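Local coordinates for surface layer protein (Geobacillus stearothermophilus, PDB 4UJ7) that probably self-assembles into the surface layer that coats the bacterial cell; this piece holds two Big-like (BIG2) domains and binds calcium, at residues 16-21 with 37-42; 32-37 with 76-81; 44-49 with 71-76; 138-143 with 151-156. All coordinates share one frame; numbering follows the deposited sequence.

Interaction 1. Residues 16-21 with 37-42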
loop_
_atom_site.group_PDB
_atom_site.type_symbol
_atom_site.label_atom_id
_atom_site.label_comp_id
_atom_site.label_asym_id
_atom_site.label_seq_id
_atom_site.Cartn_x
_atom_site.Cartn_y
_atom_site.Cartn_z
ATOM N N GLU A 16 7.911 17.236 13.526
ATOM C CA GLU A 16 7.235 18.436 13.018
ATOM C C GLU A 16 5.916 18.146 12.277
ATOM O O GLU A 16 4.925 18.857 12.464
ATOM C CB GLU A 16 8.200 19.203 12.106
ATOM C CG GLU A 16 7.658 20.529 11.569
ATOM C CD GLU A 16 7.930 21.702 12.492
ATOM O OE1 GLU A 16 8.566 21.509 13.547
ATOM O OE2 GLU A 16 7.518 22.836 12.150
ATOM N N THR A 17 5.910 17.107 11.432
ATOM C CA THR A 17 4.799 16.827 10.519
ATOM C C THR A 17 4.547 15.309 10.562
ATOM O O THR A 17 5.505 14.528 10.432
ATOM C CB THR A 17 5.165 17.251 9.066
ATOM O OG1 THR A 17 5.462 18.661 9.030
ATOM C CG2 THR A 17 4.033 16.966 8.065
ATOM N N ILE A 18 3.283 14.917 10.747
ATOM C CA ILE A 18 2.846 13.537 10.463
ATOM C C ILE A 18 2.339 13.550 9.031
ATOM O O ILE A 18 1.150 13.793 8.799
ATOM C CB ILE A 18 1.750 13.032 11.425
ATOM C CG1 ILE A 18 2.239 13.163 12.866
ATOM C CG2 ILE A 18 1.361 11.564 11.138
ATOM C CD1 ILE A 18 1.175 12.867 13.909
ATOM N N ALA A 19 3.235 13.304 8.078
ATOM C CA ALA A 19 2.863 13.328 6.673
ATOM C C ALA A 19 1.989 12.121 6.299
ATOM O O ALA A 19 2.160 11.030 6.849
ATOM C CB ALA A 19 4.106 13.391 5.790
ATOM N N VAL A 20 1.029 12.357 5.410
ATOM C CA VAL A 20 0.120 11.320 4.960
ATOM C C VAL A 20 -0.067 11.404 3.448
ATOM O O VAL A 20 -0.038 12.499 2.878
ATOM C CB VAL A 20 -1.223 11.358 5.730
ATOM C CG1 VAL A 20 -2.021 12.636 5.466
ATOM C CG2 VAL A 20 -2.031 10.109 5.469
ATOM N N ASP A 21 -0.232 10.248 2.809
ATOM C CA ASP A 21 -0.405 10.210 1.356
ATOM C C ASP A 21 -1.860 10.137 0.883
ATOM O O ASP A 21 -2.145 9.795 -0.282
ATOM C CB ASP A 21 0.500 9.141 0.727
ATOM C CG ASP A 21 -0.013 7.732 0.918
ATOM O OD1 ASP A 21 -0.948 7.525 1.697
ATOM O OD2 ASP A 21 0.540 6.816 0.289
ATOM N N VAL A 37 1.728 6.755 6.332
ATOM C CA VAL A 37 2.163 7.827 7.218
ATOM C C VAL A 37 3.683 7.868 7.181
ATOM O O VAL A 37 4.339 6.822 7.225
ATOM C CB VAL A 37 1.691 7.540 8.668
ATOM C CG1 VAL A 37 2.505 8.328 9.692
ATOM C CG2 VAL A 37 0.206 7.816 8.774
ATOM N N THR A 38 4.237 9.078 7.116
ATOM C CA THR A 38 5.687 9.268 7.274
ATOM C C THR A 38 5.955 10.408 8.253
ATOM O O THR A 38 5.538 11.536 8.030
ATOM C CB THR A 38 6.429 9.560 5.952
ATOM O OG1 THR A 38 6.070 8.604 4.947
ATOM C CG2 THR A 38 7.940 9.476 6.166
ATOM N N LEU A 39 6.648 10.089 9.340
ATOM C CA LEU A 39 6.964 11.082 10.374
ATOM C C LEU A 39 8.164 11.889 9.944
ATOM O O LEU A 39 9.159 11.311 9.536
ATOM C CB LEU A 39 7.270 10.396 11.717
ATOM C CG LEU A 39 6.182 9.506 12.334
ATOM C CD1 LEU A 39 6.593 9.027 13.715
ATOM C CD2 LEU A 39 4.835 10.198 12.407
ATOM N N LYS A 40 8.061 13.220 9.995
ATOM C CA LYS A 40 9.137 14.092 9.531
ATOM C C LYS A 40 9.553 15.132 10.567
ATOM O O LYS A 40 8.733 15.646 11.312
ATOM C CB LYS A 40 8.769 14.763 8.193
ATOM C CG LYS A 40 8.633 13.772 7.041
ATOM C CD LYS A 40 8.164 14.425 5.750
ATOM C CE LYS A 40 8.007 13.382 4.656
ATOM N NZ LYS A 40 7.618 13.981 3.342
ATOM N N ASP A 41 10.843 15.429 10.599
ATOM C CA ASP A 41 11.345 16.502 11.450
ATOM C C ASP A 41 11.176 17.872 10.793
ATOM O O ASP A 41 10.599 17.983 9.709
ATOM C CB ASP A 41 12.787 16.248 11.925
ATOM C CG ASP A 41 13.821 16.276 10.800
ATOM O OD1 ASP A 41 13.595 16.860 9.721
ATOM O OD2 ASP A 41 14.896 15.682 11.013
ATOM N N GLN A 42 11.685 18.905 11.467
ATOM C CA GLN A 42 11.504 20.290 11.001
ATOM C C GLN A 42 12.287 20.591 9.719
ATOM O O GLN A 42 12.039 21.596 9.047
ATOM C CB GLN A 42 11.826 21.303 12.118
ATOM C CG GLN A 42 13.285 21.382 12.564
ATOM C CD GLN A 42 13.623 20.471 13.738
ATOM O OE1 GLN A 42 13.374 19.265 13.707
ATOM N NE2 GLN A 42 14.212 21.051 14.784
HETATM O O HOH W 1 8.298 18.930 8.386
#
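Ile18 and its cross-strand neighbours Val37 and Leu39 lie side by side on one face of the sheet, pointing the same way. The branch carbon CG2 of Ile18 does most of the touching, 3.7 Å from Val37 CG1 and 3.9 Å from Leu39 CD2. Beyond them Ile18 meets Lys96 and Val98 of strand 96-105. On the other face Ala19 CB lies 3.2 Å from Thr38 O. Lys40 leaves its backbone with CG opposite the carbonyl carbon (chi1 -66°) and stays extended to its end, which carries CE across the sheet to 4.1 Å from Ala19 CB. Strands 15-20 and 32-41 run antiparallel as the edge and second strands of a four-stranded sheet in the first BIG2 domain, an immunoglobulin-like sandwich. The regular ladder ends at a classic beta bulge, where Glu16 and Thr17 both face Lys40. Lys40 O is gripped by two donors, Glu16 N at 2.8 Å in the carbonyl plane and Thr17 N at 3.2 Å, tilted 26° from it. Past the bulge, Glu16 has CG anti to the backbone N (chi1 -176°) and then bends at chi2. It thus crosses Gln42 at about a right angle, with OE1 3.6 Å from Gln42 CB. The contact is made on the methylene; the Gln42 amide itself leads away, OE1 accepting from Val14 N and NE2 donating to Asn12 O. A water also spans the strands, donating to Asp41 O and hydrogen-bonded to Thr17 OG1 at 2.9 Å.

Interaction 2. Residues 32-37 with 76-81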
loop_
_atom_site.group_PDB
_atom_site.type_symbol
_atom_site.label_atom_id
_atom_site.label_comp_id
_atom_site.label_asym_id
_atom_site.label_seq_id
_atom_site.Cartn_x
_atom_site.Cartn_y
_atom_site.Cartn_z
ATOM N N LYS A 32 -11.791 -2.677 2.813
ATOM C CA LYS A 32 -10.741 -1.969 3.528
ATOM C C LYS A 32 -9.906 -1.150 2.546
ATOM O O LYS A 32 -9.856 -1.443 1.347
ATOM C CB LYS A 32 -9.875 -2.911 4.394
ATOM C CG LYS A 32 -9.045 -3.934 3.648
ATOM C CD LYS A 32 -8.445 -4.935 4.628
ATOM C CE LYS A 32 -7.305 -5.730 3.995
ATOM N NZ LYS A 32 -7.738 -6.929 3.219
ATOM N N ALA A 33 -9.287 -0.100 3.059
ATOM C CA ALA A 33 -8.384 0.741 2.269
ATOM C C ALA A 33 -7.147 1.071 3.106
ATOM O O ALA A 33 -7.191 1.034 4.338
ATOM C CB ALA A 33 -9.107 2.007 1.824
ATOM N N THR A 34 -6.029 1.359 2.451
ATOM C CA THR A 34 -4.810 1.705 3.187
ATOM C C THR A 34 -4.275 3.063 2.770
ATOM O O THR A 34 -4.570 3.559 1.666
ATOM C CB THR A 34 -3.680 0.657 3.041
ATOM O OG1 THR A 34 -3.132 0.697 1.715
ATOM C CG2 THR A 34 -4.201 -0.763 3.305
ATOM N N PHE A 35 -3.493 3.667 3.661
ATOM C CA PHE A 35 -2.692 4.837 3.318
ATOM C C PHE A 35 -1.417 4.851 4.140
ATOM O O PHE A 35 -1.290 4.094 5.105
ATOM C CB PHE A 35 -3.495 6.150 3.439
ATOM C CG PHE A 35 -3.931 6.500 4.846
ATOM C CD1 PHE A 35 -3.108 7.251 5.679
ATOM C CD2 PHE A 35 -5.187 6.130 5.315
ATOM C CE1 PHE A 35 -3.512 7.606 6.959
ATOM C CE2 PHE A 35 -5.599 6.476 6.610
ATOM C CZ PHE A 35 -4.758 7.216 7.431
ATOM N N LYS A 36 -0.470 5.698 3.760
ATOM C CA LYS A 36 0.836 5.729 4.389
ATOM C C LYS A 36 1.087 6.968 5.196
ATOM O O LYS A 36 0.701 8.065 4.797
ATOM C CB LYS A 36 1.936 5.569 3.352
ATOM C CG LYS A 36 2.035 4.136 2.854
ATOM C CD LYS A 36 3.050 4.029 1.740
ATOM C CE LYS A 36 3.230 2.571 1.358
ATOM N NZ LYS A 36 4.014 2.508 0.101
ATOM N N VAL A 37 1.728 6.755 6.332
ATOM C CA VAL A 37 2.163 7.827 7.218
ATOM C C VAL A 37 3.683 7.868 7.181
ATOM O O VAL A 37 4.339 6.822 7.225
ATOM C CB VAL A 37 1.691 7.540 8.668
ATOM C CG1 VAL A 37 2.505 8.328 9.692
ATOM C CG2 VAL A 37 0.206 7.816 8.774
ATOM N N THR A 76 1.946 1.972 7.653
ATOM C CA THR A 76 0.740 1.823 6.862
ATOM C C THR A 76 -0.471 1.761 7.769
ATOM O O THR A 76 -0.480 0.971 8.729
ATOM C CB THR A 76 0.806 0.563 5.992
ATOM O OG1 THR A 76 1.847 0.742 5.027
ATOM C CG2 THR A 76 -0.503 0.354 5.252
ATOM N N VAL A 77 -1.450 2.603 7.502
ATOM C CA VAL A 77 -2.717 2.623 8.256
ATOM C C VAL A 77 -3.773 1.908 7.422
ATOM O O VAL A 77 -3.920 2.163 6.216
ATOM C CB VAL A 77 -3.166 4.070 8.571
ATOM C CG1 VAL A 77 -4.537 4.080 9.234
ATOM C CG2 VAL A 77 -2.129 4.790 9.418
ATOM N N THR A 78 -4.515 0.999 8.057
ATOM C CA THR A 78 -5.616 0.277 7.397
ATOM C C THR A 78 -6.948 0.703 7.974
ATOM O O THR A 78 -7.118 0.714 9.194
ATOM C CB THR A 78 -5.448 -1.248 7.563
ATOM O OG1 THR A 78 -4.255 -1.639 6.886
ATOM C CG2 THR A 78 -6.645 -2.005 6.970
ATOM N N VAL A 79 -7.891 1.067 7.105
ATOM C CA VAL A 79 -9.234 1.467 7.509
ATOM C C VAL A 79 -10.253 0.443 7.002
ATOM O O VAL A 79 -10.279 0.107 5.819
ATOM C CB VAL A 79 -9.589 2.900 6.994
ATOM C CG1 VAL A 79 -11.025 3.289 7.357
ATOM C CG2 VAL A 79 -8.571 3.937 7.479
ATOM N N ASN A 80 -11.089 -0.065 7.915
ATOM C CA ASN A 80 -12.124 -1.042 7.593
ATOM C C ASN A 80 -13.491 -0.381 7.595
ATOM O O ASN A 80 -13.903 0.195 8.610
ATOM C CB ASN A 80 -12.083 -2.180 8.627
ATOM C CG ASN A 80 -10.693 -2.804 8.755
ATOM O OD1 ASN A 80 -10.218 -3.466 7.831
ATOM N ND2 ASN A 80 -10.036 -2.599 9.907
ATOM N N GLY A 81 -14.174 -0.422 6.451
ATOM C CA GLY A 81 -15.528 0.139 6.329
ATOM C C GLY A 81 -16.545 -0.805 6.948
ATOM O O GLY A 81 -16.763 -1.908 6.446
#
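Phe35 and Val77 form the apolar centre, their side chains side by side and rising from the same face. Val77 CB sits over one face of the Phe35 ring, 3.9 Å from its centroid and 18° off the normal, a CH-pi contact. Val77 CG1 comes to 3.6 Å from Phe35 CZ. The benzyl group is placed by a chi1 of 65°, which sets CG between the backbone N and the carbonyl carbon and swings the ring toward strand 74-81. Val79 CG2 meets the ring at its edge, 4.0 Å from Phe35 CE2, while the other branch of Val77, CG2, reaches 3.9 Å to Val37 CG2. Beneath these groups Phe35 pairs with Val77 and Ala33 with Val79, each pair joined by two backbone hydrogen bonds; the bond from Val79 N to Ala33 O is almost straight (178°). The opposite face is polar. Thr34 and Thr78 stand side by side, CG2 of Thr34 3.7 Å from OG1 of Thr78, and Thr76 CG2 packs 3.9 Å from Thr34 CB. At the end of the ladder Lys32 CB lies 3.5 Å from Asn80 OD1. The lysine ends on this face reach the second domain: Lys32 NZ makes a salt bridge with Asp181, and Lys36 NZ donates to the carbonyl oxygen of Asp119, a residue of a calcium site. Strand 61-65 flanks strand 74-81 and supplies Thr62 OG1 to Asn80 ND2. Across the immunoglobulin-like sandwich, Val25 of strand 25-28 and Ile89 and Ile91 of strand 85-93 pack on the Phe35 side.

Interaction 3. Residues 44-49 with 71-76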
loop_
_atom_site.group_PDB
_atom_site.type_symbol
_atom_site.label_atom_id
_atom_site.label_comp_id
_atom_site.label_asym_id
_atom_site.label_seq_id
_atom_site.Cartn_x
_atom_site.Cartn_y
_atom_site.Cartn_z
ATOM N N GLY A 44 12.403 18.261 7.250
ATOM C CA GLY A 44 11.788 17.443 6.220
ATOM C C GLY A 44 12.356 16.041 6.103
ATOM O O GLY A 44 11.985 15.292 5.202
ATOM N N ASN A 45 13.253 15.681 7.016
ATOM C CA ASN A 45 13.848 14.344 7.021
ATOM C C ASN A 45 13.056 13.367 7.889
ATOM O O ASN A 45 12.328 13.788 8.787
ATOM C CB ASN A 45 15.297 14.418 7.487
ATOM C CG ASN A 45 16.175 15.197 6.515
ATOM O OD1 ASN A 45 16.023 15.078 5.298
ATOM N ND2 ASN A 45 17.085 15.998 7.048
ATOM N N LYS A 46 13.197 12.073 7.611
ATOM C CA LYS A 46 12.469 11.053 8.370
ATOM C C LYS A 46 12.840 11.109 9.848
ATOM O O LYS A 46 13.992 11.359 10.211
ATOM C CB LYS A 46 12.678 9.656 7.779
ATOM C CG LYS A 46 12.087 9.509 6.381
ATOM C CD LYS A 46 11.710 8.074 6.067
ATOM C CE LYS A 46 11.751 7.802 4.573
ATOM N NZ LYS A 46 13.133 7.494 4.117
ATOM N N PHE A 47 11.838 10.897 10.692
ATOM C CA PHE A 47 12.007 10.941 12.140
ATOM C C PHE A 47 11.371 9.679 12.717
ATOM O O PHE A 47 10.216 9.392 12.424
ATOM C CB PHE A 47 11.312 12.200 12.680
ATOM C CG PHE A 47 11.439 12.391 14.164
ATOM C CD1 PHE A 47 12.549 13.053 14.696
ATOM C CD2 PHE A 47 10.446 11.933 15.027
ATOM C CE1 PHE A 47 12.671 13.239 16.069
ATOM C CE2 PHE A 47 10.565 12.122 16.404
ATOM C CZ PHE A 47 11.677 12.774 16.913
ATOM N N THR A 48 12.105 8.944 13.556
ATOM C CA THR A 48 11.567 7.740 14.196
ATOM C C THR A 48 10.739 8.112 15.417
ATOM O O THR A 48 11.200 8.850 16.302
ATOM C CB THR A 48 12.703 6.799 14.632
ATOM O OG1 THR A 48 13.427 6.391 13.468
ATOM C CG2 THR A 48 12.159 5.569 15.365
ATOM N N GLY A 49 9.499 7.631 15.445
ATOM C CA GLY A 49 8.627 7.875 16.589
ATOM C C GLY A 49 7.454 6.918 16.532
ATOM O O GLY A 49 7.238 6.270 15.509
ATOM N N GLY A 71 8.527 2.112 16.563
ATOM C CA GLY A 71 9.910 1.912 16.122
ATOM C C GLY A 71 10.302 2.313 14.719
ATOM O O GLY A 71 11.425 2.026 14.296
ATOM N N GLN A 72 9.410 3.001 14.008
ATOM C CA GLN A 72 9.645 3.332 12.606
ATOM C C GLN A 72 9.425 4.804 12.324
ATOM O O GLN A 72 8.926 5.524 13.186
ATOM C CB GLN A 72 8.740 2.469 11.716
ATOM C CG GLN A 72 9.001 0.978 11.938
ATOM C CD GLN A 72 8.140 0.016 11.148
ATOM O OE1 GLN A 72 8.378 -1.198 11.196
ATOM N NE2 GLN A 72 7.134 0.510 10.450
ATOM N N SER A 73 9.801 5.241 11.127
ATOM C CA SER A 73 9.435 6.568 10.653
ATOM C C SER A 73 8.316 6.511 9.618
ATOM O O SER A 73 7.758 7.546 9.275
ATOM C CB SER A 73 10.656 7.315 10.084
ATOM O OG SER A 73 11.274 6.561 9.045
ATOM N N GLU A 74 7.993 5.315 9.118
ATOM C CA GLU A 74 6.943 5.095 8.114
ATOM C C GLU A 74 6.022 3.972 8.595
ATOM O O GLU A 74 6.507 2.937 9.080
ATOM C CB GLU A 74 7.573 4.638 6.791
ATOM C CG GLU A 74 8.366 5.710 6.047
ATOM C CD GLU A 74 9.244 5.165 4.930
ATOM O OE1 GLU A 74 10.152 4.342 5.205
ATOM O OE2 GLU A 74 9.046 5.588 3.771
ATOM N N TYR A 75 4.711 4.175 8.433
ATOM C CA TYR A 75 3.699 3.179 8.801
ATOM C C TYR A 75 2.590 3.130 7.764
ATOM O O TYR A 75 2.290 4.133 7.089
ATOM C CB TYR A 75 3.037 3.554 10.130
ATOM C CG TYR A 75 3.987 3.616 11.301
ATOM C CD1 TYR A 75 4.329 2.461 12.019
ATOM C CD2 TYR A 75 4.536 4.852 11.714
ATOM C CE1 TYR A 75 5.215 2.524 13.088
ATOM C CE2 TYR A 75 5.436 4.915 12.781
ATOM C CZ TYR A 75 5.746 3.751 13.479
ATOM O OH TYR A 75 6.614 3.817 14.531
ATOM N N THR A 76 1.946 1.972 7.653
ATOM C CA THR A 76 0.740 1.823 6.862
ATOM C C THR A 76 -0.471 1.761 7.769
ATOM O O THR A 76 -0.480 0.971 8.729
ATOM C CB THR A 76 0.806 0.563 5.992
ATOM O OG1 THR A 76 1.847 0.742 5.027
ATOM C CG2 THR A 76 -0.503 0.354 5.252
#
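Tyr75 is turned by a chi1 of -61°, with CG opposite its carbonyl carbon, and this rotation delivers its OH to Gly49 O at 2.7 Å. The acceptor lies at the ring edge, near the ring plane, while the donor hydroxyl is tilted 24° from the Gly49 carbonyl plane. Donating to Gly49 O and accepting from Gln72 N at 3.0 Å, the Tyr75 OH links the approach to strand 74-81 with the connection between strands 32-41 and 52-55. Gly49 N completes the link by donating to Gln72 O at 3.1 Å. With phenylalanine in place of Tyr75, Gly49 O would probably lose its hydroxyl donor and Gln72 N its acceptor, leaving the two loops joined here by the Gly49 N to Gln72 O bond. A chi1 of 56° sets Ser73 OG against the methylenes of Lys46, 3.4 Å from Lys46 CD in one of two modelled conformers. Separately, Ser73 CB lies 3.2 Å from Phe47 O. Lys46 runs on to cross Glu74, its NZ 4.5 Å from Glu74 OE1, too far for a direct ionic contact. These loops lie at one end of the first Big-like domain. Gly49 O and Gln72 O approach as two acceptors, 3.0 Å apart, so the tyrosine hydroxyl and the Gly49 amide probably offset a repulsion between carbonyls, whereas the exposed lysine-glutamate pair probably adds no more than a weak attraction.

Interaction 4. Residues 138-143 with 151-156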
loop_
_atom_site.group_PDB
_atom_site.type_symbol
_atom_site.label_atom_id
_atom_site.label_comp_id
_atom_site.label_asym_id
_atom_site.label_seq_id
_atom_site.Cartn_x
_atom_site.Cartn_y
_atom_site.Cartn_z
ATOM N N LEU A 138 1.833 -6.159 -4.068
ATOM C CA LEU A 138 0.812 -5.479 -4.880
ATOM C C LEU A 138 -0.600 -5.909 -4.524
ATOM O O LEU A 138 -0.846 -7.075 -4.203
ATOM C CB LEU A 138 1.027 -5.802 -6.371
ATOM C CG LEU A 138 2.401 -5.453 -6.947
ATOM C CD1 LEU A 138 2.499 -5.989 -8.370
ATOM C CD2 LEU A 138 2.703 -3.955 -6.906
ATOM N N LYS A 139 -1.527 -4.951 -4.577
ATOM C CA LYS A 139 -2.950 -5.273 -4.606
ATOM C C LYS A 139 -3.580 -4.591 -5.821
ATOM O O LYS A 139 -3.042 -3.617 -6.350
ATOM C CB LYS A 139 -3.656 -4.841 -3.313
ATOM C CG LYS A 139 -3.530 -5.861 -2.183
ATOM C CD LYS A 139 -4.234 -5.331 -0.934
ATOM C CE LYS A 139 -4.279 -6.392 0.151
ATOM N NZ LYS A 139 -5.168 -7.504 -0.248
ATOM N N VAL A 140 -4.700 -5.140 -6.272
ATOM C CA VAL A 140 -5.475 -4.505 -7.330
ATOM C C VAL A 140 -6.892 -4.258 -6.813
ATOM O O VAL A 140 -7.558 -5.194 -6.379
ATOM C CB VAL A 140 -5.497 -5.337 -8.634
ATOM C CG1 VAL A 140 -6.238 -4.584 -9.735
ATOM C CG2 VAL A 140 -4.074 -5.636 -9.110
ATOM N N TYR A 141 -7.315 -2.989 -6.828
ATOM C CA TYR A 141 -8.660 -2.598 -6.382
ATOM C C TYR A 141 -9.595 -2.250 -7.522
ATOM O O TYR A 141 -9.185 -1.662 -8.529
ATOM C CB TYR A 141 -8.589 -1.382 -5.456
ATOM C CG TYR A 141 -7.787 -1.604 -4.198
ATOM C CD1 TYR A 141 -8.292 -2.373 -3.160
ATOM C CD2 TYR A 141 -6.519 -1.055 -4.062
ATOM C CE1 TYR A 141 -7.556 -2.587 -2.004
ATOM C CE2 TYR A 141 -5.775 -1.262 -2.920
ATOM C CZ TYR A 141 -6.299 -2.025 -1.901
ATOM O OH TYR A 141 -5.566 -2.209 -0.756
ATOM N N ALA A 142 -10.863 -2.598 -7.329
ATOM C CA ALA A 142 -11.947 -2.057 -8.143
ATOM C C ALA A 142 -12.499 -0.765 -7.498
ATOM O O ALA A 142 -12.722 -0.705 -6.282
ATOM C CB ALA A 142 -13.035 -3.095 -8.329
ATOM N N VAL A 143 -12.729 0.252 -8.325
ATOM C CA VAL A 143 -13.072 1.596 -7.863
ATOM C C VAL A 143 -14.323 2.093 -8.592
ATOM O O VAL A 143 -14.384 2.005 -9.815
ATOM C CB VAL A 143 -11.875 2.552 -8.113
ATOM C CG1 VAL A 143 -12.195 3.971 -7.689
ATOM C CG2 VAL A 143 -10.643 2.052 -7.369
ATOM N N GLY A 151 -14.016 -3.076 -4.287
ATOM C CA GLY A 151 -13.589 -4.475 -4.203
ATOM C C GLY A 151 -12.082 -4.604 -4.266
ATOM O O GLY A 151 -11.414 -3.768 -4.870
ATOM N N ASP A 152 -11.553 -5.640 -3.615
ATOM C CA ASP A 152 -10.159 -6.032 -3.760
ATOM C C ASP A 152 -10.138 -7.261 -4.666
ATOM O O ASP A 152 -10.571 -8.342 -4.275
ATOM C CB ASP A 152 -9.557 -6.320 -2.373
ATOM C CG ASP A 152 -8.109 -6.773 -2.430
ATOM O OD1 ASP A 152 -7.661 -7.227 -3.491
ATOM O OD2 ASP A 152 -7.429 -6.706 -1.387
ATOM N N ILE A 153 -9.648 -7.078 -5.892
ATOM C CA ILE A 153 -9.706 -8.097 -6.929
ATOM C C ILE A 153 -8.353 -8.751 -7.176
ATOM O O ILE A 153 -8.144 -9.408 -8.202
ATOM C CB ILE A 153 -10.308 -7.560 -8.272
ATOM C CG1 ILE A 153 -9.452 -6.453 -8.906
ATOM C CG2 ILE A 153 -11.759 -7.104 -8.067
ATOM C CD1 ILE A 153 -9.790 -6.187 -10.365
ATOM N N THR A 154 -7.444 -8.614 -6.214
ATOM C CA THR A 154 -6.086 -9.169 -6.348
ATOM C C THR A 154 -6.070 -10.649 -6.684
ATOM O O THR A 154 -5.231 -11.091 -7.470
ATOM C CB THR A 154 -5.239 -8.908 -5.082
ATOM O OG1 THR A 154 -5.353 -7.528 -4.725
ATOM C CG2 THR A 154 -3.765 -9.213 -5.342
ATOM N N ASN A 155 -6.988 -11.412 -6.093
ATOM C CA ASN A 155 -7.055 -12.838 -6.352
ATOM C C ASN A 155 -7.594 -13.188 -7.747
ATOM O O ASN A 155 -7.364 -14.290 -8.245
ATOM C CB ASN A 155 -7.880 -13.536 -5.279
ATOM C CG ASN A 155 -7.651 -15.039 -5.259
ATOM O OD1 ASN A 155 -6.529 -15.517 -5.453
ATOM N ND2 ASN A 155 -8.718 -15.786 -5.046
ATOM N N ASP A 156 -8.289 -12.241 -8.369
ATOM C CA ASP A 156 -8.958 -12.477 -9.657
ATOM C C ASP A 156 -8.062 -12.201 -10.855
ATOM O O ASP A 156 -8.325 -12.676 -11.969
ATOM C CB ASP A 156 -10.205 -11.595 -9.773
ATOM C CG ASP A 156 -11.212 -11.836 -8.660
ATOM O OD1 ASP A 156 -11.383 -12.993 -8.231
ATOM O OD2 ASP A 156 -11.848 -10.852 -8.235
#
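Tyr141 meets the partner strand at the edge of its ring, where Gly151 O lies in the ring plane, 3.8 Å from Tyr141 CD1. The ring and the Asp152 carboxylate are turned 58° against each other. Asp152 has CG anti to the backbone N (chi1 178°), which sends the carboxylate across to Lys139. There OD2 of Asp152 offers its syn lone pair to Lys139 NZ in a 2.7 Å salt bridge. The other oxygen, Asp152 OD1, takes two donors from Thr154: OG1 at 2.6 Å on the syn side, and the backbone N at 3.1 Å, almost in line with the C-O bond. This second bond defines an Asx turn that follows strand 149-152, the second strand of the hairpin with 135-144 in the second BIG2 domain. Replacing Asp152 by alanine is likely to cost Lys139 one of its two carboxylate partners and to leave Thr154 OG1 and N without their shared acceptor, so the threonine could turn. Thr154 OG1 in turn accepts from Val140 N at 2.9 Å, and Ile153 N donates to Val140 O at the same length. Ile153 CG1 packs 3.8 Å from Val140 CG1. Nearer the hairpin loop, Ala142 N donates to Gly151 O at 2.8 Å, and the return bond from Gly151 N is weak. Lys139, a buried residue, is also held through NZ by Asp181 and the carbonyl oxygen of Thr182 on strand 181-188.

From the N terminus, interaction 1 closes first, pairing edge strand 15-20 with the later half of strand 32-41. Interaction 2 begins on the earlier half of that strand, so the two cross along the chain and share Val37; together they line up strands 15-20, 32-41 and 74-81 in one sheet. Interaction 3 lies within the longer loop that interaction 2 closes, meeting it at Thr76 and joining the 44-49 loop to the start of strand 74-81. Interaction 4 follows in series as a short hairpin of the second Big-like domain. Interaction 2 touches it where Lys32 O lies near the Tyr141 ring, and Asp181 bridges both by pairing with Lys32 and Lys139.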